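Local coordinates for protein putative dienelactone hydrolase (Klebsiella pneumoniae subsp. pneumoniae MGH 78578, PDB 3F67) that probably acts as a hydrolase of the dienelactone hydrolase family, with an alpha/beta-hydrolase fold, though its natural substrate is not established, at residues A141-K153 and L175-V188. Numbering follows the deposited sequence. Where two conformers were deposited one is given.
Sequences AAVAWYGKLVGEK and LYGAKDASIPQDTV
L175 lays its CD1 methyl over the centre of the six-membered ring of W145, 3.5 Å from the centroid and 7° off the normal, and V143 CG1 reaches the same methyl. W145 and L175 form a parallel bridge between neighbouring strands 141-145 and 172-177 in the central sheet of the alpha/beta-hydrolase fold. L175 N donates to A144 O at 2.8 Å, and Y146 N to L175 O at 2.9 Å. One residue on in strand 172-177, the Y176 ring packs against the chain leaving strand 141-145: Y146 CA stands over one face, G147 O lies at the edge, and Y176 OH donates to G147 O at 2.6 Å, in the carbonyl plane and on a lone pair. W130 NE1 bonds the same hydroxyl, so two partners hold it. I183 CD1 packs against the backbone of Y146 and G147. D180, bonded through OD2 to H212, is placed like the acid of a Cys-His-Asp triad with C123, consistent with the family; its OD1 takes the S182 hydroxyl on the syn lone pair. L149 spreads between Y176 and the helix start, CD2 near the phenol oxygen and CD1 by V188. A water accepts from L149 N and donates to T187 OG1, which chi1 of 77° sets between backbone N and carbonyl carbon, where it donates to P184 O at 2.8 Å.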
# COMPACT_ATOMS: atom_id res chain seq x y z
N ALA A 141 0.65 -11.39 -3.64
CA ALA A 141 -0.23 -11.14 -2.50
C ALA A 141 -0.20 -9.68 -2.11
O ALA A 141 0.71 -8.92 -2.54
CB ALA A 141 0.22 -12.01 -1.29
N ALA A 142 -1.22 -9.28 -1.32
CA ALA A 142 -1.38 -7.85 -0.98
C ALA A 142 -1.94 -7.74 0.43
O ALA A 142 -2.74 -8.58 0.86
CB ALA A 142 -2.35 -7.14 -1.97
N VAL A 143 -1.49 -6.72 1.15
CA VAL A 143 -2.02 -6.38 2.49
C VAL A 143 -2.40 -4.91 2.50
O VAL A 143 -1.53 -4.03 2.38
CB VAL A 143 -0.99 -6.71 3.62
CG1 VAL A 143 -1.59 -6.32 5.03
CG2 VAL A 143 -0.69 -8.26 3.58
N ALA A 144 -3.71 -4.64 2.67
CA ALA A 144 -4.25 -3.26 2.59
C ALA A 144 -4.59 -2.85 4.01
O ALA A 144 -5.38 -3.54 4.70
CB ALA A 144 -5.49 -3.26 1.72
N TRP A 145 -4.02 -1.73 4.47
CA TRP A 145 -4.36 -1.23 5.80
C TRP A 145 -5.31 -0.05 5.68
O TRP A 145 -4.96 0.96 5.10
CB TRP A 145 -3.14 -0.74 6.53
CG TRP A 145 -2.00 -1.75 6.70
CD1 TRP A 145 -1.20 -2.28 5.70
CD2 TRP A 145 -1.46 -2.23 7.96
NE1 TRP A 145 -0.22 -3.09 6.28
CE2 TRP A 145 -0.35 -3.05 7.65
CE3 TRP A 145 -1.82 -2.04 9.31
CZ2 TRP A 145 0.43 -3.73 8.67
CZ3 TRP A 145 -1.04 -2.64 10.34
CH2 TRP A 145 0.07 -3.48 10.00
N TYR A 146 -6.50 -0.23 6.26
CA TYR A 146 -7.56 0.81 6.35
C TYR A 146 -7.63 1.70 5.12
O TYR A 146 -7.47 2.94 5.20
CB TYR A 146 -7.40 1.63 7.65
CG TYR A 146 -5.98 1.81 8.17
CD1 TYR A 146 -5.16 2.84 7.70
CD2 TYR A 146 -5.49 0.99 9.18
CE1 TYR A 146 -3.87 3.03 8.19
CE2 TYR A 146 -4.20 1.19 9.71
CZ TYR A 146 -3.41 2.18 9.20
OH TYR A 146 -2.16 2.38 9.71
N GLY A 147 -7.87 1.06 3.97
CA GLY A 147 -8.11 1.72 2.69
C GLY A 147 -9.62 1.84 2.45
O GLY A 147 -10.36 0.86 2.61
N LYS A 148 -10.07 3.03 2.03
CA LYS A 148 -11.48 3.25 1.68
C LYS A 148 -11.99 2.21 0.71
O LYS A 148 -11.32 1.93 -0.29
CB LYS A 148 -11.63 4.62 1.00
CG LYS A 148 -12.99 4.79 0.35
CD LYS A 148 -12.96 5.80 -0.82
CE LYS A 148 -12.07 6.95 -0.47
NZ LYS A 148 -12.47 7.46 0.87
N LEU A 149 -13.18 1.65 0.98
CA LEU A 149 -13.74 0.54 0.19
C LEU A 149 -14.84 0.92 -0.79
O LEU A 149 -15.01 0.28 -1.85
CB LEU A 149 -14.31 -0.50 1.17
CG LEU A 149 -13.20 -1.11 2.07
CD1 LEU A 149 -13.91 -1.93 3.17
CD2 LEU A 149 -12.22 -2.06 1.30
N VAL A 150 -15.62 1.91 -0.39
CA VAL A 150 -16.78 2.38 -1.16
C VAL A 150 -16.69 3.89 -1.18
O VAL A 150 -16.01 4.52 -0.36
CB VAL A 150 -18.20 1.92 -0.59
CG1 VAL A 150 -19.04 1.34 -1.70
CG2 VAL A 150 -18.11 0.91 0.42
N GLY A 151 -17.27 4.49 -2.19
CA GLY A 151 -17.09 5.91 -2.34
C GLY A 151 -17.93 6.39 -3.50
O GLY A 151 -18.46 5.61 -4.30
N GLU A 152 -18.03 7.69 -3.61
CA GLU A 152 -18.58 8.27 -4.83
C GLU A 152 -17.41 8.25 -5.82
O GLU A 152 -16.24 8.21 -5.41
CB GLU A 152 -19.09 9.70 -4.62
CG GLU A 152 -18.01 10.72 -4.21
CD GLU A 152 -18.39 12.17 -4.57
OE1 GLU A 152 -19.52 12.43 -5.08
OE2 GLU A 152 -17.52 13.06 -4.34
N LYS A 153 -17.74 8.24 -7.09
CA LYS A 153 -16.73 8.13 -8.13
C LYS A 153 -16.37 9.48 -8.65
O LYS A 153 -17.11 10.45 -8.50
CB LYS A 153 -17.27 7.32 -9.31
CG LYS A 153 -17.00 5.87 -9.19
CD LYS A 153 -18.04 5.12 -8.37
CE LYS A 153 -17.55 3.73 -8.08
NZ LYS A 153 -17.78 2.91 -9.31
N LEU A 175 -6.54 -4.92 6.87
CA LEU A 175 -6.40 -4.71 8.33
C LEU A 175 -7.12 -3.39 8.64
O LEU A 175 -6.67 -2.32 8.23
CB LEU A 175 -4.89 -4.62 8.68
CG LEU A 175 -4.13 -5.93 8.35
CD1 LEU A 175 -2.59 -5.70 8.48
CD2 LEU A 175 -4.59 -7.12 9.29
N TYR A 176 -8.26 -3.48 9.35
CA TYR A 176 -9.19 -2.35 9.48
C TYR A 176 -9.48 -2.08 10.96
O TYR A 176 -9.39 -3.00 11.79
CB TYR A 176 -10.48 -2.66 8.67
CG TYR A 176 -10.24 -2.37 7.19
CD1 TYR A 176 -9.35 -3.17 6.43
CD2 TYR A 176 -10.88 -1.29 6.56
CE1 TYR A 176 -9.08 -2.88 5.12
CE2 TYR A 176 -10.63 -0.99 5.20
CZ TYR A 176 -9.74 -1.80 4.49
OH TYR A 176 -9.42 -1.50 3.18
N GLY A 177 -9.80 -0.82 11.28
CA GLY A 177 -10.12 -0.45 12.67
C GLY A 177 -11.64 -0.25 12.88
O GLY A 177 -12.28 0.49 12.13
N ALA A 178 -12.18 -0.90 13.89
CA ALA A 178 -13.61 -0.76 14.22
C ALA A 178 -14.01 0.67 14.57
O ALA A 178 -15.14 1.07 14.30
CB ALA A 178 -14.00 -1.71 15.36
N LYS A 179 -13.09 1.44 15.16
CA LYS A 179 -13.39 2.82 15.57
C LYS A 179 -13.16 3.84 14.46
O LYS A 179 -13.27 5.04 14.70
CB LYS A 179 -12.58 3.23 16.80
CG LYS A 179 -12.59 2.19 17.90
CD LYS A 179 -13.38 2.62 19.06
CE LYS A 179 -13.20 1.63 20.19
NZ LYS A 179 -13.50 2.32 21.47
N ASP A 180 -12.82 3.37 13.25
CA ASP A 180 -12.52 4.25 12.13
C ASP A 180 -13.83 4.81 11.52
O ASP A 180 -14.55 4.10 10.78
CB ASP A 180 -11.72 3.45 11.08
CG ASP A 180 -11.27 4.28 9.91
OD1 ASP A 180 -11.69 5.47 9.82
OD2 ASP A 180 -10.52 3.75 9.06
N ALA A 181 -14.14 6.06 11.87
CA ALA A 181 -15.35 6.74 11.40
C ALA A 181 -15.30 6.96 9.89
O ALA A 181 -16.36 7.03 9.24
CB ALA A 181 -15.51 8.09 12.09
N SER A 182 -14.09 7.07 9.33
CA SER A 182 -13.93 7.29 7.88
C SER A 182 -14.22 6.02 7.06
O SER A 182 -14.45 6.12 5.84
CB SER A 182 -12.56 7.86 7.54
OG SER A 182 -11.57 6.87 7.55
N ILE A 183 -14.20 4.85 7.71
CA ILE A 183 -14.49 3.55 7.05
C ILE A 183 -15.47 2.78 7.93
O ILE A 183 -15.08 1.88 8.69
CB ILE A 183 -13.19 2.75 6.74
CG1 ILE A 183 -12.24 3.61 5.90
CG2 ILE A 183 -13.49 1.37 6.06
CD1 ILE A 183 -10.85 3.00 5.68
N PRO A 184 -16.76 3.13 7.85
CA PRO A 184 -17.73 2.48 8.71
C PRO A 184 -17.87 1.00 8.46
O PRO A 184 -17.61 0.49 7.34
CB PRO A 184 -19.06 3.20 8.38
CG PRO A 184 -18.67 4.43 7.73
CD PRO A 184 -17.41 4.14 6.99
N GLN A 185 -18.29 0.28 9.49
CA GLN A 185 -18.42 -1.15 9.35
C GLN A 185 -19.44 -1.61 8.30
O GLN A 185 -19.32 -2.72 7.77
CB GLN A 185 -18.64 -1.82 10.72
CG GLN A 185 -17.45 -1.61 11.64
CD GLN A 185 -16.15 -2.03 10.98
OE1 GLN A 185 -15.96 -3.20 10.67
NE2 GLN A 185 -15.26 -1.07 10.73
N ASP A 186 -20.45 -0.79 8.00
CA ASP A 186 -21.39 -1.17 6.95
C ASP A 186 -20.62 -1.32 5.62
O ASP A 186 -20.93 -2.22 4.82
CB ASP A 186 -22.51 -0.13 6.84
CG ASP A 186 -23.68 -0.42 7.76
OD1 ASP A 186 -23.83 -1.60 8.17
OD2 ASP A 186 -24.47 0.51 8.06
N THR A 187 -19.62 -0.46 5.40
CA THR A 187 -18.82 -0.50 4.16
C THR A 187 -17.93 -1.73 4.10
O THR A 187 -17.72 -2.28 3.02
CB THR A 187 -17.98 0.79 3.85
OG1 THR A 187 -16.78 0.86 4.67
CG2 THR A 187 -18.84 2.07 4.02
N VAL A 188 -17.45 -2.18 5.26
CA VAL A 188 -16.72 -3.44 5.34
C VAL A 188 -17.68 -4.59 4.95
O VAL A 188 -17.29 -5.55 4.22
CB VAL A 188 -16.10 -3.64 6.76
CG1 VAL A 188 -15.58 -5.08 6.99
CG2 VAL A 188 -14.98 -2.60 7.04
O HOH W 1 -15.10 2.40 2.91